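Local coordinates for protein beta sliding clamp (PDB 2AWA) that probably forms a ring-shaped head-to-tail homodimer around DNA that tethers DNA polymerases and other proteins to it, conferring processivity on replication, at residues T301-I306 and T338-P343; R284-R289 and V323-D328; S86-A91 and S132-R137; P41-V46 and I58-Q63. All coordinates share one frame; numbering follows the deposited sequence.

Contact 1 (T301-I306 and T338-P343); sequences TVKLEI and TISFNP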
# COMPACT_ATOMS: atom_id res chain seq x y z
N THR B 301 5.05 -10.39 -26.44
CA THR B 301 3.88 -10.19 -27.27
C THR B 301 2.80 -11.25 -27.19
O THR B 301 3.05 -12.39 -26.93
CB THR B 301 4.24 -10.05 -28.74
OG1 THR B 301 4.96 -11.21 -29.15
CG2 THR B 301 5.05 -8.80 -28.97
N VAL B 302 1.58 -10.82 -27.44
CA VAL B 302 0.42 -11.68 -27.60
C VAL B 302 0.15 -11.72 -29.11
O VAL B 302 0.42 -10.77 -29.82
CB VAL B 302 -0.82 -11.10 -26.81
CG1 VAL B 302 -1.36 -9.83 -27.47
CG2 VAL B 302 -1.93 -12.12 -26.69
N LYS B 303 -0.34 -12.86 -29.58
CA LYS B 303 -0.63 -13.07 -30.97
C LYS B 303 -2.12 -13.29 -31.07
O LYS B 303 -2.65 -14.22 -30.47
CB LYS B 303 0.12 -14.30 -31.49
CG LYS B 303 -0.33 -14.81 -32.88
CD LYS B 303 0.82 -15.43 -33.71
CE LYS B 303 1.35 -16.75 -33.18
NZ LYS B 303 0.35 -17.85 -33.19
N LEU B 304 -2.80 -12.39 -31.78
CA LEU B 304 -4.20 -12.59 -32.10
C LEU B 304 -4.25 -13.33 -33.40
O LEU B 304 -3.59 -12.93 -34.37
CB LEU B 304 -4.96 -11.27 -32.26
CG LEU B 304 -5.64 -10.69 -31.04
CD1 LEU B 304 -6.57 -9.57 -31.46
CD2 LEU B 304 -6.40 -11.76 -30.29
N GLU B 305 -5.03 -14.41 -33.42
CA GLU B 305 -5.32 -15.13 -34.64
C GLU B 305 -6.81 -14.99 -34.96
O GLU B 305 -7.65 -15.25 -34.12
CB GLU B 305 -4.92 -16.60 -34.48
CG GLU B 305 -4.82 -17.38 -35.78
CD GLU B 305 -5.04 -18.87 -35.57
OE1 GLU B 305 -4.52 -19.41 -34.57
OE2 GLU B 305 -5.74 -19.50 -36.39
N ILE B 306 -7.12 -14.56 -36.16
CA ILE B 306 -8.51 -14.39 -36.58
C ILE B 306 -8.79 -15.23 -37.83
O ILE B 306 -8.42 -14.84 -38.92
CB ILE B 306 -8.80 -12.90 -36.85
CG1 ILE B 306 -8.37 -12.04 -35.65
CG2 ILE B 306 -10.28 -12.68 -37.17
CD1 ILE B 306 -7.86 -10.70 -36.03
N THR B 338 -3.49 -12.63 -38.83
CA THR B 338 -2.70 -12.94 -37.67
C THR B 338 -1.79 -11.78 -37.32
O THR B 338 -1.01 -11.32 -38.15
CB THR B 338 -1.97 -14.26 -37.86
OG1 THR B 338 -2.95 -15.32 -37.83
CG2 THR B 338 -0.99 -14.49 -36.75
N ILE B 339 -1.88 -11.32 -36.08
CA ILE B 339 -1.16 -10.11 -35.68
C ILE B 339 -0.68 -10.20 -34.23
O ILE B 339 -1.38 -10.74 -33.38
CB ILE B 339 -2.05 -8.86 -35.92
CG1 ILE B 339 -1.27 -7.59 -35.71
CG2 ILE B 339 -3.30 -8.89 -35.03
CD1 ILE B 339 -2.00 -6.37 -36.21
N SER B 340 0.54 -9.72 -33.98
CA SER B 340 1.15 -9.72 -32.65
C SER B 340 1.45 -8.29 -32.22
O SER B 340 1.85 -7.46 -33.02
CB SER B 340 2.45 -10.51 -32.64
OG SER B 340 2.19 -11.89 -32.82
N PHE B 341 1.25 -8.03 -30.93
CA PHE B 341 1.43 -6.70 -30.36
C PHE B 341 1.77 -6.86 -28.90
O PHE B 341 1.74 -7.98 -28.35
CB PHE B 341 0.15 -5.84 -30.51
CG PHE B 341 -1.13 -6.54 -30.12
CD1 PHE B 341 -1.56 -6.55 -28.80
CD2 PHE B 341 -1.91 -7.17 -31.07
CE1 PHE B 341 -2.73 -7.20 -28.44
CE2 PHE B 341 -3.07 -7.81 -30.72
CZ PHE B 341 -3.48 -7.84 -29.39
N ASN B 342 2.14 -5.74 -28.30
CA ASN B 342 2.36 -5.67 -26.87
C ASN B 342 1.02 -5.57 -26.16
O ASN B 342 0.25 -4.64 -26.40
CB ASN B 342 3.23 -4.44 -26.57
CG ASN B 342 3.59 -4.29 -25.10
OD1 ASN B 342 2.99 -4.91 -24.23
ND2 ASN B 342 4.54 -3.42 -24.83
N PRO B 343 0.71 -6.55 -25.30
CA PRO B 343 -0.61 -6.54 -24.69
C PRO B 343 -0.82 -5.39 -23.69
O PRO B 343 -1.98 -5.02 -23.43
CB PRO B 343 -0.68 -7.89 -23.99
CG PRO B 343 0.74 -8.23 -23.68
CD PRO B 343 1.52 -7.70 -24.85
O HOH W 1 3.54 -13.12 -30.79
O HOH W 2 -5.55 -15.82 -39.33

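Contact 2 (R284-R289 and V323-D328); sequences RQSMER and VNEEID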
# COMPACT_ATOMS: atom_id res chain seq x y z
N ARG B 284 -10.13 -6.92 -21.98
CA ARG B 284 -9.11 -6.57 -21.00
C ARG B 284 -8.69 -7.79 -20.20
O ARG B 284 -7.51 -8.03 -19.99
CB ARG B 284 -9.56 -5.47 -20.05
CG ARG B 284 -8.39 -4.81 -19.30
CD ARG B 284 -8.85 -3.79 -18.28
NE ARG B 284 -9.50 -4.45 -17.16
CZ ARG B 284 -10.82 -4.47 -16.92
NH1 ARG B 284 -11.69 -3.85 -17.70
NH2 ARG B 284 -11.26 -5.13 -15.86
N GLN B 285 -9.65 -8.58 -19.75
CA GLN B 285 -9.30 -9.72 -18.91
C GLN B 285 -8.54 -10.76 -19.71
O GLN B 285 -7.67 -11.43 -19.16
CB GLN B 285 -10.55 -10.30 -18.26
CG GLN B 285 -11.18 -9.31 -17.26
CD GLN B 285 -12.58 -9.69 -16.83
OE1 GLN B 285 -13.21 -10.56 -17.41
NE2 GLN B 285 -13.06 -9.02 -15.80
N SER B 286 -8.84 -10.88 -21.00
CA SER B 286 -8.10 -11.80 -21.86
C SER B 286 -6.66 -11.36 -22.08
O SER B 286 -5.77 -12.19 -22.11
CB SER B 286 -8.78 -11.92 -23.22
OG SER B 286 -9.94 -12.72 -23.10
N MSE B 287 -6.45 -10.06 -22.26
CA MSE B 287 -5.13 -9.51 -22.47
C MSE B 287 -4.23 -9.55 -21.24
O MSE B 287 -3.01 -9.67 -21.36
CB MSE B 287 -5.27 -8.08 -22.96
CG MSE B 287 -5.83 -7.99 -24.34
SE MSE B 287 -4.86 -9.12 -25.66
CE MSE B 287 -6.01 -10.74 -25.68
N GLU B 288 -4.83 -9.45 -20.06
CA GLU B 288 -4.11 -9.54 -18.79
C GLU B 288 -3.65 -10.95 -18.49
O GLU B 288 -2.58 -11.14 -17.89
CB GLU B 288 -4.99 -9.03 -17.65
CG GLU B 288 -5.43 -7.60 -17.90
CD GLU B 288 -5.64 -6.78 -16.66
OE1 GLU B 288 -4.74 -6.79 -15.79
OE2 GLU B 288 -6.68 -6.08 -16.59
N ARG B 289 -4.45 -11.92 -18.89
CA ARG B 289 -4.07 -13.32 -18.82
C ARG B 289 -2.91 -13.57 -19.78
O ARG B 289 -1.86 -14.09 -19.39
CB ARG B 289 -5.27 -14.24 -19.15
CG ARG B 289 -6.07 -14.71 -17.92
CD ARG B 289 -7.14 -15.77 -18.27
NE ARG B 289 -8.13 -15.27 -19.23
CZ ARG B 289 -9.25 -14.62 -18.93
NH1 ARG B 289 -9.57 -14.37 -17.68
NH2 ARG B 289 -10.05 -14.21 -19.89
N VAL B 323 -0.40 -19.85 -23.44
CA VAL B 323 -1.79 -19.42 -23.32
C VAL B 323 -2.45 -19.63 -24.66
O VAL B 323 -1.91 -19.17 -25.66
CB VAL B 323 -1.93 -17.89 -23.05
CG1 VAL B 323 -3.38 -17.52 -22.87
CG2 VAL B 323 -1.17 -17.48 -21.84
N ASN B 324 -3.58 -20.33 -24.67
CA ASN B 324 -4.38 -20.51 -25.88
C ASN B 324 -5.82 -20.19 -25.48
O ASN B 324 -6.44 -20.96 -24.77
CB ASN B 324 -4.26 -21.95 -26.39
CG ASN B 324 -4.93 -22.18 -27.74
OD1 ASN B 324 -6.00 -21.65 -28.01
ND2 ASN B 324 -4.30 -22.98 -28.59
N GLU B 325 -6.32 -19.04 -25.89
CA GLU B 325 -7.64 -18.62 -25.44
C GLU B 325 -8.52 -18.15 -26.59
O GLU B 325 -8.12 -17.34 -27.38
CB GLU B 325 -7.51 -17.51 -24.40
CG GLU B 325 -8.87 -17.03 -23.90
CD GLU B 325 -8.79 -16.11 -22.70
OE1 GLU B 325 -7.83 -16.22 -21.91
OE2 GLU B 325 -9.72 -15.28 -22.55
N GLU B 326 -9.74 -18.67 -26.66
CA GLU B 326 -10.72 -18.15 -27.61
C GLU B 326 -11.42 -16.98 -26.96
O GLU B 326 -11.90 -17.09 -25.85
CB GLU B 326 -11.75 -19.20 -28.03
CG GLU B 326 -12.73 -18.60 -29.05
CD GLU B 326 -13.80 -19.56 -29.52
OE1 GLU B 326 -13.59 -20.80 -29.43
OE2 GLU B 326 -14.86 -19.05 -29.99
N ILE B 327 -11.50 -15.88 -27.69
CA ILE B 327 -12.15 -14.67 -27.22
C ILE B 327 -13.49 -14.49 -27.95
O ILE B 327 -13.54 -14.53 -29.17
CB ILE B 327 -11.25 -13.45 -27.45
CG1 ILE B 327 -9.90 -13.67 -26.74
CG2 ILE B 327 -11.93 -12.18 -26.97
CD1 ILE B 327 -8.77 -12.74 -27.15
N ASP B 328 -14.55 -14.32 -27.17
CA ASP B 328 -15.89 -14.09 -27.69
C ASP B 328 -16.01 -12.66 -28.22
O ASP B 328 -15.41 -11.72 -27.67
CB ASP B 328 -16.95 -14.38 -26.61
CG ASP B 328 -17.20 -15.90 -26.42

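Contact 3 (S86-A91 and S132-R137); sequences SILLEA and SEQYPR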
# COMPACT_ATOMS: atom_id res chain seq x y z
N SER B 86 6.02 35.98 6.93
CA SER B 86 6.37 34.89 6.03
C SER B 86 7.36 33.91 6.66
O SER B 86 8.23 34.33 7.43
CB SER B 86 6.98 35.47 4.77
OG SER B 86 7.24 34.45 3.84
N ILE B 87 7.25 32.63 6.32
CA ILE B 87 8.17 31.62 6.85
C ILE B 87 8.22 30.38 5.94
O ILE B 87 7.30 30.13 5.17
CB ILE B 87 7.75 31.21 8.32
CG1 ILE B 87 8.91 30.58 9.11
CG2 ILE B 87 6.54 30.29 8.32
CD1 ILE B 87 9.97 31.57 9.48
N LEU B 88 9.32 29.63 6.05
CA LEU B 88 9.47 28.35 5.39
C LEU B 88 9.54 27.21 6.40
O LEU B 88 10.22 27.32 7.41
CB LEU B 88 10.77 28.34 4.61
CG LEU B 88 10.86 29.42 3.55
CD1 LEU B 88 12.13 29.22 2.74
CD2 LEU B 88 9.63 29.40 2.68
N LEU B 89 8.85 26.11 6.10
CA LEU B 89 8.97 24.89 6.91
C LEU B 89 9.19 23.69 6.00
O LEU B 89 8.69 23.66 4.88
CB LEU B 89 7.71 24.69 7.73
CG LEU B 89 7.43 25.76 8.78
CD1 LEU B 89 5.95 25.85 9.11
CD2 LEU B 89 8.24 25.46 10.03
N GLU B 90 9.95 22.71 6.47
CA GLU B 90 10.08 21.47 5.70
C GLU B 90 8.72 20.82 5.64
O GLU B 90 8.11 20.50 6.67
CB GLU B 90 11.11 20.54 6.31
CG GLU B 90 12.52 21.10 6.22
CD GLU B 90 13.12 21.05 4.81
OE1 GLU B 90 12.54 20.37 3.92
OE2 GLU B 90 14.18 21.68 4.60
N ALA B 91 8.23 20.65 4.43
CA ALA B 91 6.84 20.33 4.20
C ALA B 91 6.41 18.99 4.77
O ALA B 91 5.46 18.93 5.52
CB ALA B 91 6.49 20.46 2.70
N SER B 132 12.16 33.26 4.50
CA SER B 132 11.60 32.92 3.18
C SER B 132 12.12 33.75 2.02
O SER B 132 11.69 33.57 0.89
CB SER B 132 10.08 33.07 3.23
OG SER B 132 9.74 34.44 3.42
N GLU B 133 13.04 34.66 2.29
CA GLU B 133 13.59 35.53 1.26
C GLU B 133 14.37 34.70 0.23
O GLU B 133 14.42 35.03 -0.94
CB GLU B 133 14.48 36.61 1.90
CG GLU B 133 14.58 37.92 1.13
CD GLU B 133 15.27 39.03 1.93
OE1 GLU B 133 15.71 38.77 3.08
OE2 GLU B 133 15.38 40.16 1.42
N GLN B 134 14.95 33.58 0.67
CA GLN B 134 15.70 32.70 -0.22
C GLN B 134 14.82 31.86 -1.13
O GLN B 134 15.31 31.28 -2.09
CB GLN B 134 16.61 31.77 0.59
CG GLN B 134 15.87 30.71 1.38
CD GLN B 134 16.65 30.27 2.61
OE1 GLN B 134 17.79 29.82 2.52
NE2 GLN B 134 16.03 30.40 3.77
N TYR B 135 13.52 31.77 -0.83
CA TYR B 135 12.60 30.99 -1.64
C TYR B 135 12.42 31.69 -2.97
O TYR B 135 12.19 32.88 -3.00
CB TYR B 135 11.24 30.80 -0.96
CG TYR B 135 10.41 29.69 -1.59
CD1 TYR B 135 9.57 29.94 -2.67
CD2 TYR B 135 10.49 28.37 -1.13
CE1 TYR B 135 8.82 28.92 -3.27
CE2 TYR B 135 9.75 27.34 -1.73
CZ TYR B 135 8.92 27.63 -2.80
OH TYR B 135 8.17 26.63 -3.39
N PRO B 136 12.51 30.95 -4.08
CA PRO B 136 12.41 31.57 -5.38
C PRO B 136 11.01 32.08 -5.71
O PRO B 136 10.07 31.32 -5.67
CB PRO B 136 12.75 30.42 -6.33
CG PRO B 136 12.39 29.22 -5.61
CD PRO B 136 12.72 29.50 -4.20
N ARG B 137 10.91 33.36 -6.04
CA ARG B 137 9.66 33.95 -6.54
C ARG B 137 9.20 33.25 -7.82
O ARG B 137 10.02 32.84 -8.63
CB ARG B 137 9.86 35.43 -6.82

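Contact 4 (P41-V46 and I58-Q63); sequences PILSTV and IGSNGQ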
# COMPACT_ATOMS: atom_id res chain seq x y z
N PRO B 41 17.89 22.59 -2.85
CA PRO B 41 17.49 22.18 -1.50
C PRO B 41 16.23 22.83 -0.91
O PRO B 41 15.44 22.15 -0.26
CB PRO B 41 18.70 22.58 -0.65
CG PRO B 41 19.85 22.49 -1.58
CD PRO B 41 19.33 22.86 -2.94
N ILE B 42 16.07 24.13 -1.13
CA ILE B 42 15.05 24.89 -0.43
C ILE B 42 13.65 24.56 -0.91
O ILE B 42 12.66 24.90 -0.27
CB ILE B 42 15.30 26.41 -0.55
CG1 ILE B 42 14.58 27.18 0.56
CG2 ILE B 42 14.88 26.93 -1.90
CD1 ILE B 42 15.28 27.13 1.89
N LEU B 43 13.55 23.89 -2.05
CA LEU B 43 12.25 23.59 -2.65
C LEU B 43 11.49 22.44 -1.99
O LEU B 43 10.33 22.19 -2.35
CB LEU B 43 12.41 23.36 -4.15
CG LEU B 43 12.70 24.64 -4.93
CD1 LEU B 43 12.84 24.34 -6.41
CD2 LEU B 43 11.57 25.65 -4.72
N SER B 44 12.12 21.78 -1.01
CA SER B 44 11.44 20.82 -0.13
C SER B 44 10.56 21.49 0.95
O SER B 44 9.79 20.83 1.65
CB SER B 44 12.45 19.90 0.54
OG SER B 44 13.30 20.61 1.44
N THR B 45 10.67 22.80 1.09
CA THR B 45 9.90 23.52 2.09
C THR B 45 8.59 23.97 1.49
O THR B 45 8.51 24.15 0.28
CB THR B 45 10.67 24.78 2.64
OG1 THR B 45 10.82 25.77 1.61
CG2 THR B 45 12.03 24.38 3.17
N VAL B 46 7.57 24.12 2.33
CA VAL B 46 6.41 24.91 1.98
C VAL B 46 6.66 26.31 2.49
O VAL B 46 7.34 26.48 3.50
CB VAL B 46 5.09 24.36 2.54
CG1 VAL B 46 5.18 24.03 4.04
CG2 VAL B 46 3.93 25.33 2.25
N ILE B 58 2.55 28.26 -0.60
CA ILE B 58 3.29 28.09 -1.85
C ILE B 58 4.23 26.88 -1.84
O ILE B 58 5.00 26.67 -0.90
CB ILE B 58 4.04 29.38 -2.24
CG1 ILE B 58 3.03 30.51 -2.42
CG2 ILE B 58 4.83 29.16 -3.52
CD1 ILE B 58 3.63 31.86 -2.79
N GLY B 59 4.14 26.10 -2.91
CA GLY B 59 5.01 24.95 -3.14
C GLY B 59 5.40 24.81 -4.60
O GLY B 59 4.65 25.19 -5.52
N SER B 60 6.59 24.26 -4.83
CA SER B 60 7.09 24.08 -6.18
C SER B 60 8.23 23.08 -6.22
O SER B 60 8.87 22.80 -5.21
CB SER B 60 7.58 25.41 -6.75
OG SER B 60 8.60 25.95 -5.94
N ASN B 61 8.46 22.54 -7.40
CA ASN B 61 9.52 21.60 -7.59
C ASN B 61 10.31 21.90 -8.86
O ASN B 61 11.12 21.08 -9.29
CB ASN B 61 8.95 20.18 -7.62
CG ASN B 61 8.03 19.93 -8.80
OD1 ASN B 61 7.94 20.73 -9.72
ND2 ASN B 61 7.36 18.79 -8.78
N GLY B 62 10.08 23.08 -9.44
CA GLY B 62 10.78 23.49 -10.66
C GLY B 62 10.08 23.13 -11.97
O GLY B 62 10.44 23.66 -13.03
N GLN B 63 9.11 22.22 -11.90
CA GLN B 63 8.28 21.86 -13.05
C GLN B 63 6.89 22.46 -12.90
O GLN B 63 6.35 23.04 -13.84
CB GLN B 63 8.17 20.33 -13.17
CG GLN B 63 9.42 19.62 -13.70
CD GLN B 63 9.71 19.97 -15.16
OE1 GLN B 63 10.70 20.62 -15.45
NE2 GLN B 63 8.83 19.54 -16.07

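Contact 1 (T301-I306 and T338-P343)
V302 and L304 exchange backbone bonds in both directions with F341 and I339. V302 N reaches F341 O at 3.0 Å and F341 N reaches V302 O at 3.1 Å; L304 N to I339 O measures 2.7 Å and I339 N to L304 O 2.9 Å. Between these hydrogen-bonded pairs lie the non-hydrogen-bonded pairs K303-S340 and E305-T338, and there CA-H groups meet carbonyls, with S340 CA 3.1 Å from V302 O.

The 160° between the strand axes and the alternating bonded and non-bonded pairs mark two antiparallel neighbours; they belong to a four-stranded sheet in the C-terminal domain. Within the chain 337-341 is an outermost strand, and 310-317 flanks 302-307 on its other side.

Apolar packing uses the sheet face carrying V302, L304, I339 and F341. F341 has CG between its backbone N and carbonyl carbon (chi1 47°), swinging the ring toward the other strand: V302 CG1 sits over one ring face, at a doubtfully short spacing, while L304 CD1 lies in the ring plane at the edge, with L304 CG 3.9 Å from F341 CE2. M287 of helix 280-294 packs on both V302 and F341, and F369 meets the F341 ring edge-to-face.

Polar links are made by water. One molecule donates to T301 OG1, its oxygen 2.9 Å away, and joins S340 OG at 2.7 Å; T301 OG1 is also bonded to N299. Another spans I306 O and T338 OG1.

Contact 2 (R284-R289 and V323-D328)
A side-on salt bridge between R289 and E325 belongs to the interface of the head-to-tail dimer, where helix 280-294 and strand 321-327 meet the neighbouring subunit. R289 NE contacts E325 OE1 at 2.9 Å and R289 NH2 contacts E325 OE2, also at 2.9 Å. Both oxygens are met on their syn sides, and the guanidinium and carboxylate planes are 31° apart, so the pairing is slightly twisted. E325 comes across fully extended, its CG anti to the backbone N (chi1 180°). A second donor, S286 OG, reaches E325 OE2 at 2.6 Å from above the carboxylate plane (46° out of it), so this oxygen is gripped twice by the helix. Q285 O lies 3.6 Å above the centre of the R289 guanidinium, which would probably steady its positive charge. The neighbouring subunit adds two further bonds: E325 OE1 is hydrogen-bonded to its S123 OG, and R289 NH1 to its S100 O.

Away from the charges, selenomethionine M287 places CE 3.7 Å from I327 CD1, the two side chains crossing at about a right angle. V323, N324 and E325 pair with an antiparallel strand of the neighbouring subunit, while inside the chain strand 310-317 flanks the other side and helix 343-351 packs against M287.

Contact 3 (S86-A91 and S132-R137)
S86 and S132 meet hydroxyl to hydroxyl, with S86 OG and S132 OG only 2.5 Å apart in a hydrogen bond for which either could be the donor. S86 OG is anti to its own backbone N (chi1 -176°), which carries it out from the strand, whereas S132 OG is tucked between its backbone N and carbonyl carbon (chi1 66°). The remaining first-shell contact is apolar. L88 packs against the start of the 132-137 loop, its CG 3.6 Å from S132 CA and its CD2 3.7 Å from S132 CB; the same CD2 comes obliquely to the Y135 ring, 4.0 Å from CD2 of Y135.

A second shell sets these groups. Y135 N bonds to S132 O at 3.1 Å, and the backbone angles of E133 and Q134 fit a type I turn, which brings S132 and Y135 to the same leucine. P136 CD covers one face of the Y135 ring, offset toward its rim, and Y135 OH is hydrogen-bonded to S60 OG. Q134 NE2 is held by D131 O, while S86 OG has further, weak bonds to D49 and K47.

Strand 85-90 is an outermost strand, within the chain, of a sheet in the N-terminal domain. The loop, which follows strand 123-128, lies beside it and is tied to it by backbone bonding between L88 and K130. Strand 45-50 flanks 85-90 in the sheet, and A91 begins helix 91-100.

Contact 4 (P41-V46 and I58-Q63)
L43 leans on S60 where the beta hairpin of strands 45-50 and 54-60, in the N-terminal domain, opens into its two ends: a 3-10 turn at 41-44 and a loop after S60. L43 has CG beside its backbone N (chi1 -73°) and an extended second torsion, so its two methyls spread along the other segment. CD2 sits 3.2 Å from S60 OG, a hydroxyl already bonded to Y135, and CB lies 3.7 Å from S60 O. CD1 points further down the chain, coming 4.3 Å from G62 N. L43 O and S60 O, both acceptors, lie 3.3 Å apart and cannot bond to each other; what meets here is L43 with the S60 hydroxyl and backbone. Nearer the strands, V46 CG2 approaches the backbone of I58 rather than its side chain, 3.6 Å from I58 O, as the I58 side chain leads off elsewhere.

Each end is folded by its own bonds. I42 O accepts from both T45 OG1 at 2.8 Å and T45 N, closing the 3-10 turn ahead of strand 45-50. On the other side G62 adopts a positive phi (91°), and N61 forms an Asx turn around it, its OD1 accepting from Q63 N at 2.9 Å with an N-H...O angle of 157°.

In the fold
Reading from the N terminus, contact 4 comes first and closes a short hairpin of eleven intervening residues. Contact 3 follows in series, bringing the loop at 132-137 back to strand 85-90 across forty residues. The two touch, their centres about 9 Å apart, because strands 85-90 and 45-50 are neighbours in one sheet; E90 OE1 of contact 3 meets S44 OG of contact 4. Far along the chain, contacts 2 and 1 cross: 284-289, 301-306, 323-328 and 338-343 alternate, binding helix 280-294 to the four-stranded sheet, with M287 and I327 packing on F341 and L304 respectively. The N-terminal and C-terminal pairs lie on opposite sides of the chain's centre, with contact centres 46 to 54 Å apart.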